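PDB 2Q18: 2-dehydro-3-deoxy-D-arabinonate dehydratase from Sulfolobus solfataricus, which catalyses the metal-dependent dehydration of 2-dehydro-3-deoxy-D-arabinonate to 2,5-dioxopentanoate, a step in the oxidation of pentose to 2-oxoglutarate. Local coordinates for residues I17-T22 / S197-N202; T102-V107 / D169-N174. All blocks are in the same frame, centred on the assembly; numbering follows the deposited sequence.

Interaction 1 of 2, residues I17-T22 / S197-N202; sequences ILDNST and SDEIKN
With CG turned anti to the carbonyl carbon in both residues (chi1 -75° in Asp19), the carboxylates of Asp19 and Glu199 approach from opposite directions, their planes 48° apart. Glu199 bends once more at chi2 (-82°), which carries its acid group out from the 3-10 turn 197-199 to the hairpin loop 17-22. Asp19 OD1 lies 3.0 Å from Glu199 OE1, and on the other branch Asp19 OD2 stands 3.4 Å from Glu199 OE2; both are pairs of acceptors, and no direct hydrogen bond joins the segments. The link is made instead by a water, which donates to Ile17 O at 2.7 Å and to Glu199 OE2 at 3.2 Å. Glu199 OE2 also accepts from the backbone N of Met1, so the chain terminus shares this oxygen with the water.

Asp19 sits in a type I turn from Leu18 to Ser21, closed by Ser21 N to Leu18 O. The next residue is Asn20: its OD1 accepts from Thr22 N at 3.2 Å, an Asx turn, and also from Thr22 OG1 at 2.7 Å. The turn between strands 11-17 and 23-26 is thereby braced from within. Two like charges this close at the surface would be expected to repel, and the amino group of Met1 probably offsets part of that cost.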
loop_
_atom_site.group_PDB
_atom_site.type_symbol
_atom_site.label_atom_id
_atom_site.label_comp_id
_atom_site.label_asym_id
_atom_site.label_seq_id
_atom_site.Cartn_x
_atom_site.Cartn_y
_atom_site.Cartn_z
ATOM N N ILE A 17 27.774 -7.988 -4.481
ATOM C CA ILE A 17 29.094 -8.568 -4.243
ATOM C C ILE A 17 30.163 -7.492 -4.409
ATOM O O ILE A 17 30.200 -6.781 -5.414
ATOM C CB ILE A 17 29.382 -9.861 -5.083
ATOM C CG1 ILE A 17 30.836 -10.322 -4.881
ATOM C CG2 ILE A 17 29.067 -9.663 -6.562
ATOM C CD1 ILE A 17 31.062 -11.821 -5.048
ATOM N N LEU A 18 31.000 -7.361 -3.383
ATOM C CA LEU A 18 32.103 -6.408 -3.377
ATOM C C LEU A 18 33.353 -7.033 -3.996
ATOM O O LEU A 18 33.427 -8.256 -4.161
ATOM C CB LEU A 18 32.378 -5.941 -1.947
ATOM C CG LEU A 18 31.577 -4.767 -1.361
ATOM C CD1 LEU A 18 30.108 -4.711 -1.808
ATOM C CD2 LEU A 18 31.674 -4.783 0.157
ATOM N N ASP A 19 34.328 -6.194 -4.342
ATOM C CA ASP A 19 35.563 -6.649 -4.995
ATOM C C ASP A 19 36.320 -7.720 -4.201
ATOM O O ASP A 19 36.934 -8.612 -4.793
ATOM C CB ASP A 19 36.482 -5.461 -5.306
ATOM C CG ASP A 19 35.994 -4.634 -6.489
ATOM O OD1 ASP A 19 35.818 -5.206 -7.588
ATOM O OD2 ASP A 19 35.799 -3.409 -6.323
ATOM N N ASN A 20 36.262 -7.640 -2.870
ATOM C CA ASN A 20 36.881 -8.655 -2.008
ATOM C C ASN A 20 36.030 -9.925 -1.832
ATOM O O ASN A 20 36.301 -10.749 -0.950
ATOM C CB ASN A 20 37.269 -8.058 -0.646
ATOM C CG ASN A 20 36.078 -7.501 0.120
ATOM O OD1 ASN A 20 34.921 -7.733 -0.236
ATOM N ND2 ASN A 20 36.362 -6.755 1.183
ATOM N N SER A 21 35.002 -10.061 -2.671
ATOM C CA SER A 21 34.119 -11.237 -2.703
ATOM C C SER A 21 33.119 -11.341 -1.538
ATOM O O SER A 21 32.385 -12.328 -1.438
ATOM C CB SER A 21 34.927 -12.536 -2.850
ATOM O OG SER A 21 35.740 -12.492 -4.012
ATOM N N THR A 22 33.088 -10.332 -0.668
ATOM C CA THR A 22 32.076 -10.280 0.390
ATOM C C THR A 22 30.717 -9.898 -0.202
ATOM O O THR A 22 30.624 -9.025 -1.073
ATOM C CB THR A 22 32.446 -9.304 1.533
ATOM O OG1 THR A 22 32.579 -7.978 1.014
ATOM C CG2 THR A 22 33.755 -9.717 2.210
ATOM N N SER A 197 29.551 2.020 -11.794
ATOM C CA SER A 197 30.406 2.697 -12.765
ATOM C C SER A 197 31.901 2.564 -12.469
ATOM O O SER A 197 32.713 2.480 -13.395
ATOM C CB SER A 197 30.001 4.169 -12.869
ATOM O OG SER A 197 30.554 4.763 -14.027
ATOM N N ASP A 198 32.256 2.522 -11.184
ATOM C CA ASP A 198 33.655 2.377 -10.762
ATOM C C ASP A 198 34.236 0.973 -10.993
ATOM O O ASP A 198 35.440 0.763 -10.836
ATOM C CB ASP A 198 33.830 2.804 -9.293
ATOM C CG ASP A 198 32.979 1.984 -8.322
ATOM O OD1 ASP A 198 33.031 2.273 -7.107
ATOM O OD2 ASP A 198 32.264 1.056 -8.757
ATOM N N GLU A 199 33.383 0.018 -11.360
ATOM C CA GLU A 199 33.833 -1.337 -11.686
ATOM C C GLU A 199 34.348 -1.412 -13.125
ATOM O O GLU A 199 35.019 -2.374 -13.501
ATOM C CB GLU A 199 32.709 -2.360 -11.474
ATOM C CG GLU A 199 32.207 -2.479 -10.029
ATOM C CD GLU A 199 33.074 -3.373 -9.147
ATOM O OE1 GLU A 199 34.039 -3.989 -9.653
ATOM O OE2 GLU A 199 32.781 -3.464 -7.938
ATOM N N ILE A 200 34.024 -0.397 -13.924
ATOM C CA ILE A 200 34.473 -0.326 -15.316
ATOM C C ILE A 200 35.258 0.967 -15.571
ATOM O O ILE A 200 34.674 2.043 -15.759
ATOM C CB ILE A 200 33.295 -0.500 -16.319
ATOM C CG1 ILE A 200 32.714 -1.917 -16.201
ATOM C CG2 ILE A 200 33.755 -0.230 -17.752
ATOM C CD1 ILE A 200 31.655 -2.263 -17.225
ATOM N N LYS A 201 36.585 0.845 -15.562
ATOM C CA LYS A 201 37.481 1.984 -15.775
ATOM C C LYS A 201 37.294 2.611 -17.154
ATOM O O LYS A 201 37.298 3.835 -17.293
ATOM C CB LYS A 201 38.946 1.571 -15.570
ATOM C CG LYS A 201 39.335 1.306 -14.111
ATOM C CD LYS A 201 39.426 2.603 -13.300
ATOM C CE LYS A 201 39.582 2.331 -11.808
ATOM N NZ LYS A 201 40.900 1.715 -11.472
ATOM N N ASN A 202 37.118 1.763 -18.164
ATOM C CA ASN A 202 36.918 2.220 -19.531
ATOM C C ASN A 202 35.864 1.378 -20.247
ATOM O O ASN A 202 36.142 0.241 -20.646
ATOM C CB ASN A 202 38.244 2.205 -20.302
ATOM C CG ASN A 202 38.152 2.894 -21.660
ATOM O OD1 ASN A 202 37.085 3.341 -22.086
ATOM N ND2 ASN A 202 39.286 2.980 -22.345
HETATM O O HOH W 1 32.424 -6.541 -7.012
#

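Interaction 2 of 2, residues T102-V107 / D169-N174; sequences TIYEKV and DLEAEN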
loop_
_atom_site.group_PDB
_atom_site.type_symbol
_atom_site.label_atom_id
_atom_site.label_comp_id
_atom_site.label_asym_id
_atom_site.label_seq_id
_atom_site.Cartn_x
_atom_site.Cartn_y
_atom_site.Cartn_z
ATOM N N THR A 102 21.349 3.307 -48.437
ATOM C CA THR A 102 20.575 2.523 -47.467
ATOM C C THR A 102 20.317 3.314 -46.183
ATOM O O THR A 102 21.165 4.096 -45.738
ATOM C CB THR A 102 21.252 1.172 -47.097
ATOM O OG1 THR A 102 22.273 1.390 -46.116
ATOM C CG2 THR A 102 21.853 0.494 -48.323
ATOM N N ILE A 103 19.143 3.095 -45.599
ATOM C CA ILE A 103 18.746 3.756 -44.353
ATOM C C ILE A 103 19.770 3.572 -43.227
ATOM O O ILE A 103 19.981 4.481 -42.425
ATOM C CB ILE A 103 17.330 3.315 -43.891
ATOM C CG1 ILE A 103 17.240 1.787 -43.765
ATOM C CG2 ILE A 103 16.273 3.853 -44.855
ATOM C CD1 ILE A 103 15.980 1.283 -43.076
ATOM N N TYR A 104 20.415 2.407 -43.192
ATOM C CA TYR A 104 21.412 2.087 -42.165
ATOM C C TYR A 104 22.703 2.876 -42.362
ATOM O O TYR A 104 23.300 3.362 -41.396
ATOM C CB TYR A 104 21.686 0.574 -42.123
ATOM C CG TYR A 104 20.440 -0.238 -41.845
ATOM C CD1 TYR A 104 19.974 -0.409 -40.542
ATOM C CD2 TYR A 104 19.713 -0.810 -42.886
ATOM C CE1 TYR A 104 18.820 -1.137 -40.281
ATOM C CE2 TYR A 104 18.558 -1.545 -42.637
ATOM C CZ TYR A 104 18.119 -1.703 -41.330
ATOM O OH TYR A 104 16.975 -2.425 -41.079
ATOM N N GLU A 105 23.122 3.002 -43.618
ATOM C CA GLU A 105 24.280 3.819 -43.976
ATOM C C GLU A 105 24.006 5.298 -43.670
ATOM O O GLU A 105 24.886 6.015 -43.188
ATOM C CB GLU A 105 24.612 3.627 -45.458
ATOM C CG GLU A 105 26.031 4.013 -45.846
ATOM C CD GLU A 105 26.247 4.023 -47.356
ATOM O OE1 GLU A 105 25.511 3.307 -48.083
ATOM O OE2 GLU A 105 27.157 4.752 -47.813
ATOM N N LYS A 106 22.778 5.734 -43.943
ATOM C CA LYS A 106 22.334 7.096 -43.636
ATOM C C LYS A 106 22.481 7.466 -42.159
ATOM O O LYS A 106 23.115 8.472 -41.841
ATOM C CB LYS A 106 20.893 7.317 -44.095
ATOM C CG LYS A 106 20.777 7.853 -45.504
ATOM C CD LYS A 106 19.571 8.766 -45.626
ATOM C CE LYS A 106 19.792 9.818 -46.699
ATOM N NZ LYS A 106 18.782 10.909 -46.602
ATOM N N VAL A 107 21.913 6.649 -41.268
ATOM C CA VAL A 107 22.007 6.883 -39.819
ATOM C C VAL A 107 23.460 6.858 -39.349
ATOM O O VAL A 107 23.860 7.656 -38.498
ATOM C CB VAL A 107 21.168 5.864 -38.993
ATOM C CG1 VAL A 107 21.325 6.114 -37.500
ATOM C CG2 VAL A 107 19.702 5.947 -39.363
ATOM N N ASP A 169 14.338 -10.977 -39.809
ATOM C CA ASP A 169 13.593 -11.168 -41.055
ATOM C C ASP A 169 12.455 -10.164 -41.204
ATOM O O ASP A 169 12.225 -9.647 -42.299
ATOM C CB ASP A 169 13.082 -12.611 -41.202
ATOM C CG ASP A 169 12.213 -13.060 -40.036
ATOM O OD1 ASP A 169 12.481 -12.652 -38.882
ATOM O OD2 ASP A 169 11.261 -13.837 -40.279
ATOM N N LEU A 170 11.755 -9.883 -40.103
ATOM C CA LEU A 170 10.663 -8.911 -40.115
ATOM C C LEU A 170 11.188 -7.499 -40.384
ATOM O O LEU A 170 10.577 -6.737 -41.133
ATOM C CB LEU A 170 9.848 -8.967 -38.813
ATOM C CG LEU A 170 9.195 -10.300 -38.413
ATOM C CD1 LEU A 170 8.269 -10.120 -37.210
ATOM C CD2 LEU A 170 8.435 -10.939 -39.570
ATOM N N GLU A 171 12.332 -7.177 -39.786
ATOM C CA GLU A 171 13.014 -5.908 -40.008
ATOM C C GLU A 171 13.453 -5.723 -41.469
ATOM O O GLU A 171 13.278 -4.641 -42.044
ATOM C CB GLU A 171 14.223 -5.795 -39.075
ATOM C CG GLU A 171 15.148 -4.634 -39.396
ATOM C CD GLU A 171 16.370 -4.564 -38.501
ATOM O OE1 GLU A 171 16.632 -5.524 -37.739
ATOM O OE2 GLU A 171 17.074 -3.535 -38.567
ATOM N N ALA A 172 14.028 -6.776 -42.053
ATOM C CA ALA A 172 14.516 -6.751 -43.436
ATOM C C ALA A 172 13.369 -6.578 -44.423
ATOM O O ALA A 172 13.526 -5.953 -45.473
ATOM C CB ALA A 172 15.300 -8.022 -43.748
ATOM N N GLU A 173 12.219 -7.138 -44.065
ATOM C CA GLU A 173 10.991 -7.051 -44.842
ATOM C C GLU A 173 10.539 -5.591 -45.034
ATOM O O GLU A 173 10.114 -5.199 -46.126
ATOM C CB GLU A 173 9.913 -7.829 -44.095
ATOM C CG GLU A 173 9.041 -8.719 -44.926
ATOM C CD GLU A 173 8.396 -9.802 -44.080
ATOM O OE1 GLU A 173 9.079 -10.808 -43.772
ATOM O OE2 GLU A 173 7.210 -9.647 -43.716
ATOM N N ASN A 174 10.636 -4.801 -43.964
ATOM C CA ASN A 174 10.253 -3.384 -43.964
ATOM C C ASN A 174 10.730 -2.745 -42.662
ATOM O O ASN A 174 10.466 -3.286 -41.587
ATOM C CB ASN A 174 8.730 -3.238 -44.094
ATOM C CG ASN A 174 8.301 -1.861 -44.576
ATOM O OD1 ASN A 174 8.748 -0.837 -44.061
ATOM N ND2 ASN A 174 7.412 -1.833 -45.566
HETATM O O HOH W 2 14.761 -2.426 -42.492
#
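Tyr104 meets Glu171 across the contact, on a helix that starts two residues earlier with a cap at Thr102. Thr102 OG1 accepts from Glu105 N at 3.1 Å, an N-cap bond to the first turn of helix 103-109. Ile103 follows, its carbonyl oxygen accepting from Asn174 ND2 of the second subunit, a bond made reciprocally by the two copies.

Tyr104 carries the contact. Its CG stands anti to the carbonyl carbon (chi1 -58°), and the ring points across to helix 168-173, whose Glu171 comes from the opposite direction on a chain extended beyond CG. Tyr104 OH donates to Glu171 OE2 at 2.7 Å. It meets that oxygen on the anti side, 28° out of the carboxylate plane, while Glu171 OE2 lies near the ring plane at the ring's edge, 3.4 Å from Tyr104 CE1. Ring and carboxylate are turned 54° from each other. The hydroxyl is gripped a second time by a water that donates to Tyr104 OH at 2.6 Å and to Glu171 O at 2.7 Å, so Glu171 holds the phenol directly through its side chain and, by way of the water, through its backbone carbonyl. Further along, Lys106 and Val107 pack on Asn174 of the second subunit.

The Glu171 side chain also lies about 3 Å from a phosphate ion, probably from the crystallisation liquor. The tyrosine-glutamate pair lies beside the metal-dependent active site of this FAH-family enzyme, consistent with a place in its wall, close to the subunit interface.

Interactions 1 and 2 lie on opposite sides of the chain's centre, their own centres 38 Å apart and their nearest atoms about 22 Å apart, so neither touches the other. In sequence, 102-107 and 169-174 fall inside the span closed by 17-22 and 197-202. Interaction 1 lies away from the annotated sites and brings the N-terminal hairpin up to the loop that follows strand 188-195, with no other chain of the assembly touching either segment. Interaction 2, by contrast, lies beside a second subunit and borders the active site: the Tyr104 side chain is about 4 Å from that of substrate-binding Ile81, and the Glu171 side chain about 5 Å from that of the magnesium ligand Glu143.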